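Local structure of odorant binding protein, antennal (Anopheles gambiae, 3R1O) at residues I57-E62 / L69-Y74; T64-L69 / H93-D98. The protein probably binds odorants, in line with its membership of the PBP/GOBP family, and holds a palmitic acid molecule in this crystal. All blocks are in the same frame, centred on the assembly; numbering follows the deposited sequence.

Interaction 1: I57-E62 / L69-Y74; sequences IDVVDE and LDRLLY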
loop_
_atom_site.group_PDB
_atom_site.type_symbol
_atom_site.label_atom_id
_atom_site.label_comp_id
_atom_site.label_asym_id
_atom_site.label_seq_id
_atom_site.Cartn_x
_atom_site.Cartn_y
_atom_site.Cartn_z
ATOM N N ILE A 57 -4.556 2.961 8.147
ATOM C CA ILE A 57 -5.544 1.903 8.382
ATOM C C ILE A 57 -5.205 1.016 9.579
ATOM O O ILE A 57 -5.991 0.133 9.912
ATOM C CB ILE A 57 -5.984 1.117 7.122
ATOM C CG1 ILE A 57 -4.836 0.325 6.483
ATOM C CG2 ILE A 57 -6.716 2.019 6.137
ATOM C CD1 ILE A 57 -5.279 -0.746 5.592
ATOM N N ASP A 58 -4.049 1.278 10.234
ATOM C CA ASP A 58 -3.563 0.593 11.433
ATOM C C ASP A 58 -3.238 -0.892 11.209
ATOM O O ASP A 58 -3.552 -1.744 12.048
ATOM C CB ASP A 58 -4.528 0.829 12.630
ATOM C CG ASP A 58 -3.880 0.804 14.000
ATOM O OD1 ASP A 58 -2.715 1.237 14.116
ATOM O OD2 ASP A 58 -4.568 0.426 14.969
ATOM N N VAL A 59 -2.579 -1.189 10.081
ATOM C CA VAL A 59 -2.183 -2.549 9.720
ATOM C C VAL A 59 -0.656 -2.774 9.892
ATOM O O VAL A 59 -0.114 -3.788 9.452
ATOM C CB VAL A 59 -2.750 -3.020 8.347
ATOM C CG1 VAL A 59 -4.272 -3.008 8.298
ATOM C CG2 VAL A 59 -2.136 -2.294 7.185
ATOM N N VAL A 60 0.024 -1.833 10.559
ATOM C CA VAL A 60 1.450 -1.954 10.840
ATOM C C VAL A 60 1.585 -2.495 12.269
ATOM O O VAL A 60 1.035 -1.920 13.222
ATOM C CB VAL A 60 2.263 -0.631 10.610
ATOM C CG1 VAL A 60 3.759 -0.848 10.840
ATOM C CG2 VAL A 60 2.025 -0.057 9.218
ATOM N N ASP A 61 2.314 -3.605 12.401
ATOM C CA ASP A 61 2.545 -4.248 13.689
ATOM C C ASP A 61 3.341 -3.324 14.602
ATOM O O ASP A 61 4.395 -2.819 14.217
ATOM C CB ASP A 61 3.257 -5.592 13.495
ATOM C CG ASP A 61 3.218 -6.481 14.713
ATOM O OD1 ASP A 61 3.941 -6.188 15.677
ATOM O OD2 ASP A 61 2.488 -7.495 14.686
ATOM N N GLU A 62 2.794 -3.070 15.789
ATOM C CA GLU A 62 3.389 -2.196 16.807
ATOM C C GLU A 62 4.699 -2.760 17.305
ATOM O O GLU A 62 5.626 -2.005 17.545
ATOM C CB GLU A 62 2.449 -2.022 18.012
ATOM C CG GLU A 62 1.000 -1.718 17.693
ATOM C CD GLU A 62 0.239 -1.072 18.825
ATOM O OE1 GLU A 62 0.451 -1.433 19.999
ATOM O OE2 GLU A 62 -0.593 -0.193 18.537
ATOM N N LEU A 69 -1.124 -8.247 6.939
ATOM C CA LEU A 69 -1.870 -8.530 5.708
ATOM C C LEU A 69 -3.260 -9.111 5.888
ATOM O O LEU A 69 -4.155 -8.767 5.107
ATOM C CB LEU A 69 -1.059 -9.410 4.741
ATOM C CG LEU A 69 0.101 -8.766 3.996
ATOM C CD1 LEU A 69 0.725 -9.754 3.074
ATOM C CD2 LEU A 69 -0.343 -7.564 3.199
ATOM N N ASP A 70 -3.445 -10.004 6.882
ATOM C CA ASP A 70 -4.750 -10.616 7.153
ATOM C C ASP A 70 -5.714 -9.557 7.639
ATOM O O ASP A 70 -6.869 -9.559 7.223
ATOM C CB ASP A 70 -4.650 -11.759 8.177
ATOM C CG ASP A 70 -3.857 -12.938 7.686
ATOM O OD1 ASP A 70 -4.349 -13.647 6.783
ATOM O OD2 ASP A 70 -2.744 -13.156 8.206
ATOM N N ARG A 71 -5.215 -8.617 8.470
ATOM C CA ARG A 71 -5.996 -7.504 8.992
ATOM C C ARG A 71 -6.389 -6.542 7.885
ATOM O O ARG A 71 -7.488 -5.991 7.930
ATOM C CB ARG A 71 -5.253 -6.780 10.118
ATOM C CG ARG A 71 -6.152 -6.498 11.291
ATOM C CD ARG A 71 -5.870 -5.126 11.858
ATOM N NE ARG A 71 -4.801 -5.167 12.848
ATOM C CZ ARG A 71 -4.581 -4.225 13.759
ATOM N NH1 ARG A 71 -5.355 -3.150 13.814
ATOM N NH2 ARG A 71 -3.575 -4.345 14.611
ATOM N N LEU A 72 -5.507 -6.365 6.880
ATOM C CA LEU A 72 -5.767 -5.520 5.714
ATOM C C LEU A 72 -6.935 -6.123 4.926
ATOM O O LEU A 72 -7.880 -5.409 4.582
ATOM C CB LEU A 72 -4.489 -5.389 4.847
ATOM C CG LEU A 72 -4.635 -4.878 3.391
ATOM C CD1 LEU A 72 -5.089 -3.450 3.318
ATOM C CD2 LEU A 72 -3.345 -5.018 2.634
ATOM N N LEU A 73 -6.889 -7.456 4.706
ATOM C CA LEU A 73 -7.904 -8.211 3.976
ATOM C C LEU A 73 -9.288 -8.213 4.629
ATOM O O LEU A 73 -10.270 -8.480 3.935
ATOM C CB LEU A 73 -7.426 -9.640 3.663
ATOM C CG LEU A 73 -6.241 -9.757 2.703
ATOM C CD1 LEU A 73 -5.534 -11.076 2.870
ATOM C CD2 LEU A 73 -6.666 -9.541 1.258
ATOM N N TYR A 74 -9.377 -7.903 5.949
ATOM C CA TYR A 74 -10.664 -7.788 6.643
ATOM C C TYR A 74 -11.302 -6.513 6.075
ATOM O O TYR A 74 -12.493 -6.526 5.738
ATOM C CB TYR A 74 -10.493 -7.585 8.164
ATOM C CG TYR A 74 -9.771 -8.665 8.937
ATOM C CD1 TYR A 74 -9.716 -9.977 8.462
ATOM C CD2 TYR A 74 -9.226 -8.406 10.192
ATOM C CE1 TYR A 74 -9.054 -10.975 9.174
ATOM C CE2 TYR A 74 -8.569 -9.393 10.915
ATOM C CZ TYR A 74 -8.488 -10.679 10.403
ATOM O OH TYR A 74 -7.847 -11.649 11.126
HETATM O O HOH W 1 -7.124 -2.004 11.370
#
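Ile57, Asp58 and Val59 pack against Arg71 and Leu72 where the turn ending helix 44-56 meets helix 69-75. This is a loop-to-helix contact in the all-helical PBP/GOBP fold. A Schellman motif closes helix 44-56, with Asp58 at positive phi (65°). The contact has an apolar half and a polar half.

In the apolar half, Ile57 CD1 meets Leu72 CD1 at 3.5 Å, with the two side chains obliquely placed. Ile57 CG1 stands between its own N and carbonyl carbon (chi1 64°), and from there the chain runs on toward the helix. Ile57 also touches the bound palmitic acid, which places this end of the contact beside the ligand. Val59 CG1 rests on the backbone of the helix, 3.8 Å from Leu72 N. Its nearest approach to the Leu72 side chain is at CB, 4.2 Å away. Phe54 of helix 44-56 touches both Val59 and Leu72.

The polar half belongs to Arg71. Two kinks along its chain bring the guanidinium to the turn. The carbonyl O of Asp58 lies over one face of this group, 2.9 Å from Arg71 NH1, but the angle is too poor for a hydrogen bond. The Asp58 carboxylate adds a long salt bridge, OD2 to Arg71 NH1 at 3.8 Å. Its plane is turned 82° from the guanidinium, so the two do not pair flat. A water completes the link: it donates to Ile57 O at 2.8 Å and accepts from Arg71 NH1 at 3.2 Å.

Interaction 2: T64-L69 / H93-D98; sequences TGRILL and HIVTPD
The guanidinium of Arg66 stacks flat on the His93 ring at the surface, between two loops of the fold. From CB the Arg66 chain folds over toward the ring. CD comes to 4.0 Å from both His93 ND1 and His93 CE1. NE sits above the ring, toward its rim, 3.4 Å from His93 CE1, and hydrogen-bonds to Ser92 O. CZ follows over the CE1 and NE2 side. NH1 pairs with Asp61 OD2 in a long, weak ion pair. NH2 comes within 3.2 Å of His93 NE2, face to face and not as a hydrogen bond. The planes are 19° apart and the group centres 3.8 Å apart. The Ser92 bond probably helps fix the rotation of the guanidinium.

Beside the stack, Val95 CG2 lies 3.9 Å from Arg66 N, and Val95 CG1 touches Thr64 O at 3.6 Å. A water ties the backbones, accepting from Ile67 N and donating to Ile94 O at 2.7 Å. Within 64-69, Leu68 centres an inverse gamma turn and is the N-cap residue of helix 69-75. Residues 93-98 join helix 88-91 to helix 99-110, against which Ile67 and Ile94 pack through Thr106 and Cys109.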
loop_
_atom_site.group_PDB
_atom_site.type_symbol
_atom_site.label_atom_id
_atom_site.label_comp_id
_atom_site.label_asym_id
_atom_site.label_seq_id
_atom_site.Cartn_x
_atom_site.Cartn_y
_atom_site.Cartn_z
ATOM N N THR A 64 6.936 -5.354 15.867
ATOM C CA THR A 64 8.004 -5.568 14.872
ATOM C C THR A 64 8.022 -4.662 13.667
ATOM O O THR A 64 9.104 -4.459 13.098
ATOM C CB THR A 64 7.792 -6.960 14.277
ATOM O OG1 THR A 64 6.430 -6.963 13.889
ATOM C CG2 THR A 64 8.061 -8.077 15.273
ATOM N N GLY A 65 6.856 -4.144 13.275
ATOM C CA GLY A 65 6.747 -3.349 12.068
ATOM C C GLY A 65 6.344 -4.168 10.857
ATOM O O GLY A 65 6.315 -3.637 9.730
ATOM N N ARG A 66 6.024 -5.471 11.067
ATOM C CA ARG A 66 5.501 -6.331 9.996
ATOM C C ARG A 66 4.135 -5.802 9.533
ATOM O O ARG A 66 3.440 -5.118 10.285
ATOM C CB ARG A 66 5.204 -7.771 10.399
ATOM C CG ARG A 66 5.844 -8.450 11.599
ATOM C CD ARG A 66 4.823 -9.311 12.335
ATOM N NE ARG A 66 4.038 -10.144 11.416
ATOM C CZ ARG A 66 2.863 -10.687 11.686
ATOM N NH1 ARG A 66 2.292 -10.465 12.856
ATOM N NH2 ARG A 66 2.228 -11.437 10.812
ATOM N N ILE A 67 3.787 -6.061 8.272
ATOM C CA ILE A 67 2.503 -5.599 7.758
ATOM C C ILE A 67 1.486 -6.677 8.002
ATOM O O ILE A 67 1.618 -7.782 7.489
ATOM C CB ILE A 67 2.519 -5.165 6.255
ATOM C CG1 ILE A 67 3.647 -4.130 5.938
ATOM C CG2 ILE A 67 1.114 -4.740 5.751
ATOM C CD1 ILE A 67 3.758 -2.875 6.923
ATOM N N LEU A 68 0.457 -6.355 8.774
ATOM C CA LEU A 68 -0.581 -7.307 9.133
ATOM C C LEU A 68 -1.569 -7.510 7.978
ATOM O O LEU A 68 -2.691 -7.009 8.016
ATOM C CB LEU A 68 -1.265 -6.857 10.431
ATOM C CG LEU A 68 -0.323 -6.495 11.607
ATOM C CD1 LEU A 68 -1.048 -5.710 12.658
ATOM C CD2 LEU A 68 0.311 -7.726 12.214
ATOM N N LEU A 69 -1.124 -8.247 6.939
ATOM C CA LEU A 69 -1.870 -8.530 5.708
ATOM C C LEU A 69 -3.260 -9.111 5.888
ATOM O O LEU A 69 -4.155 -8.767 5.107
ATOM C CB LEU A 69 -1.059 -9.410 4.741
ATOM C CG LEU A 69 0.101 -8.766 3.996
ATOM C CD1 LEU A 69 0.725 -9.754 3.074
ATOM C CD2 LEU A 69 -0.343 -7.564 3.199
ATOM N N HIS A 93 5.553 -11.013 7.210
ATOM C CA HIS A 93 6.686 -11.121 8.123
ATOM C C HIS A 93 7.940 -10.458 7.546
ATOM O O HIS A 93 9.055 -10.714 7.998
ATOM C CB HIS A 93 6.913 -12.577 8.533
ATOM C CG HIS A 93 6.018 -13.017 9.651
ATOM N ND1 HIS A 93 6.349 -12.779 10.970
ATOM C CD2 HIS A 93 4.819 -13.643 9.607
ATOM C CE1 HIS A 93 5.344 -13.258 11.684
ATOM N NE2 HIS A 93 4.404 -13.796 10.908
ATOM N N ILE A 94 7.737 -9.581 6.557
ATOM C CA ILE A 94 8.788 -8.810 5.897
ATOM C C ILE A 94 9.060 -7.560 6.747
ATOM O O ILE A 94 8.133 -6.785 7.009
ATOM C CB ILE A 94 8.352 -8.435 4.448
ATOM C CG1 ILE A 94 8.224 -9.693 3.562
ATOM C CG2 ILE A 94 9.300 -7.385 3.819
ATOM C CD1 ILE A 94 7.546 -9.476 2.231
ATOM N N VAL A 95 10.323 -7.385 7.190
ATOM C CA VAL A 95 10.787 -6.225 7.961
ATOM C C VAL A 95 12.136 -5.811 7.395
ATOM O O VAL A 95 13.031 -6.641 7.252
ATOM C CB VAL A 95 10.820 -6.377 9.519
ATOM C CG1 VAL A 95 11.154 -5.044 10.195
ATOM C CG2 VAL A 95 9.500 -6.911 10.071
ATOM N N THR A 96 12.254 -4.533 7.025
ATOM C CA THR A 96 13.469 -3.930 6.469
ATOM C C THR A 96 13.872 -2.726 7.360
ATOM O O THR A 96 13.048 -2.293 8.185
ATOM C CB THR A 96 13.246 -3.501 4.994
ATOM O OG1 THR A 96 12.481 -2.297 4.942
ATOM C CG2 THR A 96 12.618 -4.593 4.129
ATOM N N PRO A 97 15.085 -2.134 7.211
ATOM C CA PRO A 97 15.433 -0.970 8.050
ATOM C C PRO A 97 14.646 0.309 7.731
ATOM O O PRO A 97 14.664 1.245 8.536
ATOM C CB PRO A 97 16.927 -0.760 7.770
ATOM C CG PRO A 97 17.387 -1.974 7.039
ATOM C CD PRO A 97 16.199 -2.482 6.303
ATOM N N ASP A 98 13.978 0.363 6.568
ATOM C CA ASP A 98 13.201 1.524 6.127
ATOM C C ASP A 98 11.713 1.167 5.986
ATOM O O ASP A 98 11.385 0.171 5.344
ATOM C CB ASP A 98 13.810 2.092 4.840
ATOM C CG ASP A 98 12.976 3.144 4.143
ATOM O OD1 ASP A 98 13.023 4.322 4.562
ATOM O OD2 ASP A 98 12.290 2.794 3.177
HETATM O O HOH W 2 5.546 -7.588 6.629
#

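Overall arrangement
Interactions 1 and 2 share Leu69, and their centres are 11 Å apart. Their segments alternate along the chain. The loop between helices 44-56 and 69-75 supplies 57-62 to interaction 1 and most of 64-69 to interaction 2. The two parts of this loop also meet directly. Val59 O and Leu68 N are 2.7 Å apart, a probable hydrogen bond. Asp61 OD2 lies 3.5 Å from Arg66 NH1 in a weak ion pair. Through this weak pair Arg66, stacked on His93, also reaches back to 57-62. Interaction 1 is the one beside the ligand, with the Ile57 side chain about 4 Å from palmitic acid. Interaction 2 is farther out, with the Ile94 side chain about 12 Å from it.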